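Side-chain contacts in choline dehydrogenase and related flavoproteins (Aspergillus oryzae, PDB 3Q9T), which oxidises formate as a formate oxidase of the glucose-methanol-choline oxidoreductase family, carrying 8-formyl-FAD at its catalytic site: residues 120-123 with 124-128; 563-566 with 567-571. All blocks are in the same frame, centred on the assembly; numbering follows the deposited sequence.

Contact 1. Residues 120-123 with 124-128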
loop_
_atom_site.group_PDB
_atom_site.type_symbol
_atom_site.label_atom_id
_atom_site.label_comp_id
_atom_site.label_asym_id
_atom_site.label_seq_id
_atom_site.Cartn_x
_atom_site.Cartn_y
_atom_site.Cartn_z
ATOM N N TRP A 120 -25.644 -3.018 29.466
ATOM C CA TRP A 120 -24.987 -3.372 28.212
ATOM C C TRP A 120 -24.377 -4.771 28.278
ATOM O O TRP A 120 -23.187 -4.942 28.031
ATOM C CB TRP A 120 -23.911 -2.351 27.840
ATOM C CG TRP A 120 -24.454 -0.999 27.406
ATOM C CD1 TRP A 120 -24.596 0.113 28.182
ATOM C CD2 TRP A 120 -24.914 -0.635 26.095
ATOM N NE1 TRP A 120 -25.110 1.155 27.436
ATOM C CE2 TRP A 120 -25.320 0.718 26.153
ATOM C CE3 TRP A 120 -25.034 -1.324 24.882
ATOM C CZ2 TRP A 120 -25.827 1.394 25.046
ATOM C CZ3 TRP A 120 -25.542 -0.650 23.779
ATOM C CH2 TRP A 120 -25.924 0.702 23.866
ATOM N N THR A 121 -25.187 -5.760 28.636
ATOM C CA THR A 121 -24.758 -7.160 28.611
ATOM C C THR A 121 -25.743 -7.978 27.769
ATOM O O THR A 121 -26.763 -7.452 27.315
ATOM C CB THR A 121 -24.644 -7.761 30.019
ATOM O OG1 THR A 121 -25.890 -7.614 30.703
ATOM C CG2 THR A 121 -23.568 -7.058 30.814
ATOM N N TRP A 122 -25.443 -9.255 27.555
ATOM C CA TRP A 122 -26.262 -10.071 26.667
ATOM C C TRP A 122 -27.783 -9.975 26.916
ATOM O O TRP A 122 -28.535 -9.444 26.076
ATOM C CB TRP A 122 -25.788 -11.534 26.644
ATOM C CG TRP A 122 -26.624 -12.330 25.710
ATOM C CD1 TRP A 122 -27.616 -13.197 26.046
ATOM C CD2 TRP A 122 -26.604 -12.275 24.273
ATOM N NE1 TRP A 122 -28.204 -13.697 24.912
ATOM C CE2 TRP A 122 -27.595 -13.157 23.812
ATOM C CE3 TRP A 122 -25.820 -11.584 23.334
ATOM C CZ2 TRP A 122 -27.842 -13.367 22.446
ATOM C CZ3 TRP A 122 -26.065 -11.796 21.974
ATOM C CH2 TRP A 122 -27.073 -12.678 21.547
ATOM N N ASP A 123 -28.246 -10.480 28.053
ATOM C CA ASP A 123 -29.696 -10.573 28.291
ATOM C C ASP A 123 -30.461 -9.253 28.078
ATOM O O ASP A 123 -31.418 -9.207 27.296
ATOM C CB ASP A 123 -29.992 -11.175 29.669
ATOM C CG ASP A 123 -29.462 -12.600 29.804
ATOM O OD1 ASP A 123 -29.589 -13.371 28.829
ATOM O OD2 ASP A 123 -28.909 -12.942 30.871
ATOM N N PRO A 124 -30.040 -8.173 28.757
ATOM C CA PRO A 124 -30.704 -6.880 28.536
ATOM C C PRO A 124 -30.682 -6.426 27.078
ATOM O O PRO A 124 -31.607 -5.762 26.658
ATOM C CB PRO A 124 -29.895 -5.918 29.405
ATOM C CG PRO A 124 -29.298 -6.785 30.458
ATOM C CD PRO A 124 -28.989 -8.083 29.784
ATOM N N LEU A 125 -29.659 -6.795 26.315
ATOM C CA LEU A 125 -29.546 -6.352 24.924
ATOM C C LEU A 125 -30.331 -7.210 23.913
ATOM O O LEU A 125 -30.703 -6.732 22.832
ATOM C CB LEU A 125 -28.068 -6.266 24.520
ATOM C CG LEU A 125 -27.310 -5.079 25.109
ATOM C CD1 LEU A 125 -25.876 -5.057 24.620
ATOM C CD2 LEU A 125 -28.010 -3.788 24.705
ATOM N N VAL A 126 -30.584 -8.473 24.254
ATOM C CA VAL A 126 -31.372 -9.347 23.378
ATOM C C VAL A 126 -32.573 -8.683 22.695
ATOM O O VAL A 126 -32.731 -8.802 21.484
ATOM C CB VAL A 126 -31.842 -10.629 24.097
ATOM C CG1 VAL A 126 -33.022 -11.275 23.341
ATOM C CG2 VAL A 126 -30.691 -11.602 24.225
ATOM N N PRO A 127 -33.436 -8.007 23.468
ATOM C CA PRO A 127 -34.592 -7.363 22.831
ATOM C C PRO A 127 -34.170 -6.293 21.839
ATOM O O PRO A 127 -34.773 -6.173 20.773
ATOM C CB PRO A 127 -35.366 -6.743 24.007
ATOM C CG PRO A 127 -34.432 -6.781 25.167
ATOM C CD PRO A 127 -33.471 -7.895 24.936
ATOM N N TYR A 128 -33.132 -5.538 22.175
ATOM C CA TYR A 128 -32.617 -4.534 21.253
ATOM C C TYR A 128 -31.993 -5.162 20.000
ATOM O O TYR A 128 -32.051 -4.568 18.921
ATOM C CB TYR A 128 -31.657 -3.564 21.970
ATOM C CG TYR A 128 -32.355 -2.734 23.034
ATOM C CD1 TYR A 128 -33.422 -1.901 22.703
ATOM C CD2 TYR A 128 -31.965 -2.800 24.369
ATOM C CE1 TYR A 128 -34.088 -1.156 23.680
ATOM C CE2 TYR A 128 -32.628 -2.058 25.356
ATOM C CZ TYR A 128 -33.683 -1.241 25.002
ATOM O OH TYR A 128 -34.318 -0.495 25.973
#

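Contact 2. Residues 563-566 with 567-571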
loop_
_atom_site.group_PDB
_atom_site.type_symbol
_atom_site.label_atom_id
_atom_site.label_comp_id
_atom_site.label_asym_id
_atom_site.label_seq_id
_atom_site.Cartn_x
_atom_site.Cartn_y
_atom_site.Cartn_z
ATOM N N GLU A 563 -31.455 1.137 18.623
ATOM C CA GLU A 563 -32.738 0.872 19.264
ATOM C C GLU A 563 -32.636 1.252 20.736
ATOM O O GLU A 563 -33.522 1.915 21.276
ATOM C CB GLU A 563 -33.153 -0.600 19.110
ATOM C CG GLU A 563 -33.441 -1.062 17.694
ATOM C CD GLU A 563 -34.820 -0.672 17.183
ATOM O OE1 GLU A 563 -35.478 0.200 17.785
ATOM O OE2 GLU A 563 -35.256 -1.249 16.165
ATOM N N LYS A 564 -31.541 0.859 21.376
ATOM C CA LYS A 564 -31.340 1.180 22.781
ATOM C C LYS A 564 -31.209 2.687 22.959
ATOM O O LYS A 564 -31.824 3.271 23.846
ATOM C CB LYS A 564 -30.127 0.446 23.358
ATOM C CG LYS A 564 -29.868 0.730 24.856
ATOM C CD LYS A 564 -28.824 -0.231 25.442
ATOM C CE LYS A 564 -28.551 0.029 26.919
ATOM N NZ LYS A 564 -29.810 0.185 27.708
ATOM N N CYS A 565 -30.424 3.324 22.103
ATOM C CA CYS A 565 -30.261 4.766 22.191
ATOM C C CYS A 565 -31.604 5.486 22.214
ATOM O O CYS A 565 -31.837 6.349 23.055
ATOM C CB CYS A 565 -29.438 5.302 21.019
ATOM S SG CYS A 565 -29.124 7.072 21.174
ATOM N N ALA A 566 -32.470 5.141 21.268
ATOM C CA ALA A 566 -33.798 5.735 21.177
ATOM C C ALA A 566 -34.609 5.486 22.466
ATOM O O ALA A 566 -35.213 6.408 23.024
ATOM C CB ALA A 566 -34.536 5.190 19.938
ATOM N N ASP A 567 -34.602 4.247 22.947
ATOM C CA ASP A 567 -35.262 3.931 24.211
ATOM C C ASP A 567 -34.765 4.838 25.333
ATOM O O ASP A 567 -35.571 5.437 26.041
ATOM C CB ASP A 567 -35.081 2.457 24.595
ATOM C CG ASP A 567 -36.304 1.601 24.250
ATOM O OD1 ASP A 567 -37.183 2.094 23.504
ATOM O OD2 ASP A 567 -36.372 0.428 24.711
ATOM N N MET A 568 -33.443 4.958 25.480
ATOM C CA MET A 568 -32.859 5.781 26.552
ATOM C C MET A 568 -33.202 7.276 26.424
ATOM O O MET A 568 -33.397 7.959 27.437
ATOM C CB MET A 568 -31.351 5.559 26.653
ATOM C CG MET A 568 -30.963 4.088 26.946
ATOM S SD MET A 568 -29.216 3.866 27.361
ATOM C CE MET A 568 -28.470 4.321 25.787
ATOM N N ILE A 569 -33.294 7.776 25.191
ATOM C CA ILE A 569 -33.702 9.164 24.966
ATOM C C ILE A 569 -35.176 9.354 25.362
ATOM O O ILE A 569 -35.536 10.338 26.006
ATOM C CB ILE A 569 -33.469 9.605 23.507
ATOM C CG1 ILE A 569 -31.971 9.763 23.235
ATOM C CG2 ILE A 569 -34.178 10.931 23.201
ATOM C CD1 ILE A 569 -31.652 9.992 21.776
ATOM N N LYS A 570 -36.022 8.400 24.992
ATOM C CA LYS A 570 -37.443 8.481 25.325
ATOM C C LYS A 570 -37.658 8.468 26.828
ATOM O O LYS A 570 -38.527 9.173 27.334
ATOM C CB LYS A 570 -38.231 7.343 24.688
ATOM C CG LYS A 570 -38.375 7.453 23.176
ATOM C CD LYS A 570 -39.311 6.369 22.635
ATOM C CE LYS A 570 -39.314 6.356 21.115
ATOM N NZ LYS A 570 -40.147 5.247 20.571
ATOM N N ALA A 571 -36.867 7.666 27.535
ATOM C CA ALA A 571 -37.003 7.567 28.979
ATOM C C ALA A 571 -36.663 8.898 29.627
ATOM O O ALA A 571 -37.201 9.252 30.680
ATOM C CB ALA A 571 -36.117 6.461 29.531
#

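Contact 1. Residues 120-123 with 124-128
Val126 lays its CG2 methyl over one face of the Trp122 indole, a CH-pi contact in which the methyl lies 3.7 Å from the centroid of the five-membered ring. The methyl is displaced toward the rim of the indole and comes within 3.3 Å of Trp122 NE1. Trp122 leaves the helix with CG anti to the backbone N (chi1 -179°), and although its CB points away from the following turn, the indole swings back to meet the valine one turn on. Just ahead of the helix, Trp120 CE3 touches Leu125 CD1 at 3.8 Å, while Pro124 packs its CD against Thr121 OG1 at 3.3 Å. Thr121 holds the N-cap position without capping through its side chain; its hydroxyl bonds to the carbonyl of Lys118 instead.

The first turn positions these groups: Leu125 N bonds to Thr121 O at 3.1 Å and Val126 N to Trp122 O at 2.9 Å. Pro124, lacking an N-H, fits at this helix start, whereas the second proline, Pro127, falls where the helix is kinked.

Farther out, Trp120 NE1 bonds to the carbonyl of Pro528, and Asp110 receives the backbone N-H of Trp122. Trp122 and Leu125 both meet helix 106-110, whereas Trp120, Leu125 and Tyr128 pack on helix 555-572, placing this turn between the two.

Contact 2. Residues 563-566 with 567-571
Side chains spaced four residues apart meet in two pairs on adjacent faces of a regular alpha-helix, in the largely buried C-terminal half of helix 555-572, near the C-terminus of the chain. The helix lies close to the dinucleotide-binding part of the fold: the side chain of Cys565 is about 7 Å from that of Ala17, an FAD-binding residue, and about 11 Å from the cofactor itself.

Four successive i to i+4 backbone bonds give the regular spacing. Met568 N to Lys564 O measures 2.9 Å and is nearly straight at the hydrogen (168°), and Asp567 N to Glu563 O is 3.1 Å. On this frame Lys564 and Met568 cross at an angle. The lysine chain runs extended until it bends at chi4 (47°), which brings NZ within 3.7 Å of Met568 SD; the thioether, itself bent at its last torsion, also sets SD near Lys564 CE and CE near Lys564 CG. The ammonium group has its stronger partner elsewhere, in a salt bridge to Glu119. On the adjoining face of the helix, Cys565 SG meets the Ile569 CD1 methyl at 3.9 Å. Met568 CG and Ile569 CG1 also rest against the carbonyl oxygens one turn back, at 3.3 Å from Lys564 O and 3.4 Å from Cys565 O respectively.

Polar ends reach outward to other elements: Glu563 forms a salt bridge to Arg24 and a hydrogen bond to Ser132, and Lys570 a salt bridge to Glu27. Cys565, Ala566 and Ile569 pack on helix 16-25, Met568 and Ile569 touch strand 538-540, and Glu563 and Lys564 meet helix 122-131.

Overall arrangement
Both contacts show how a short length of helix can serve several neighbours, and the two helices pack on each other. Contact 2 is the more buried; contact 1, partly buried, has Asp123 and Pro127 exposed. Aromatic and proline packing dominates at the helix start of contact 1, just ahead of the kink, whereas contact 2 relies on a regular stretch of helix toward its C-terminal end, with aliphatic and sulfur contacts and charged ends that pair outward. They join where Tyr128 OH approaches Asp567 OD2 at 2.6 Å, a probable hydrogen bond, and where Lys564 makes a cation-pi interaction with Trp120.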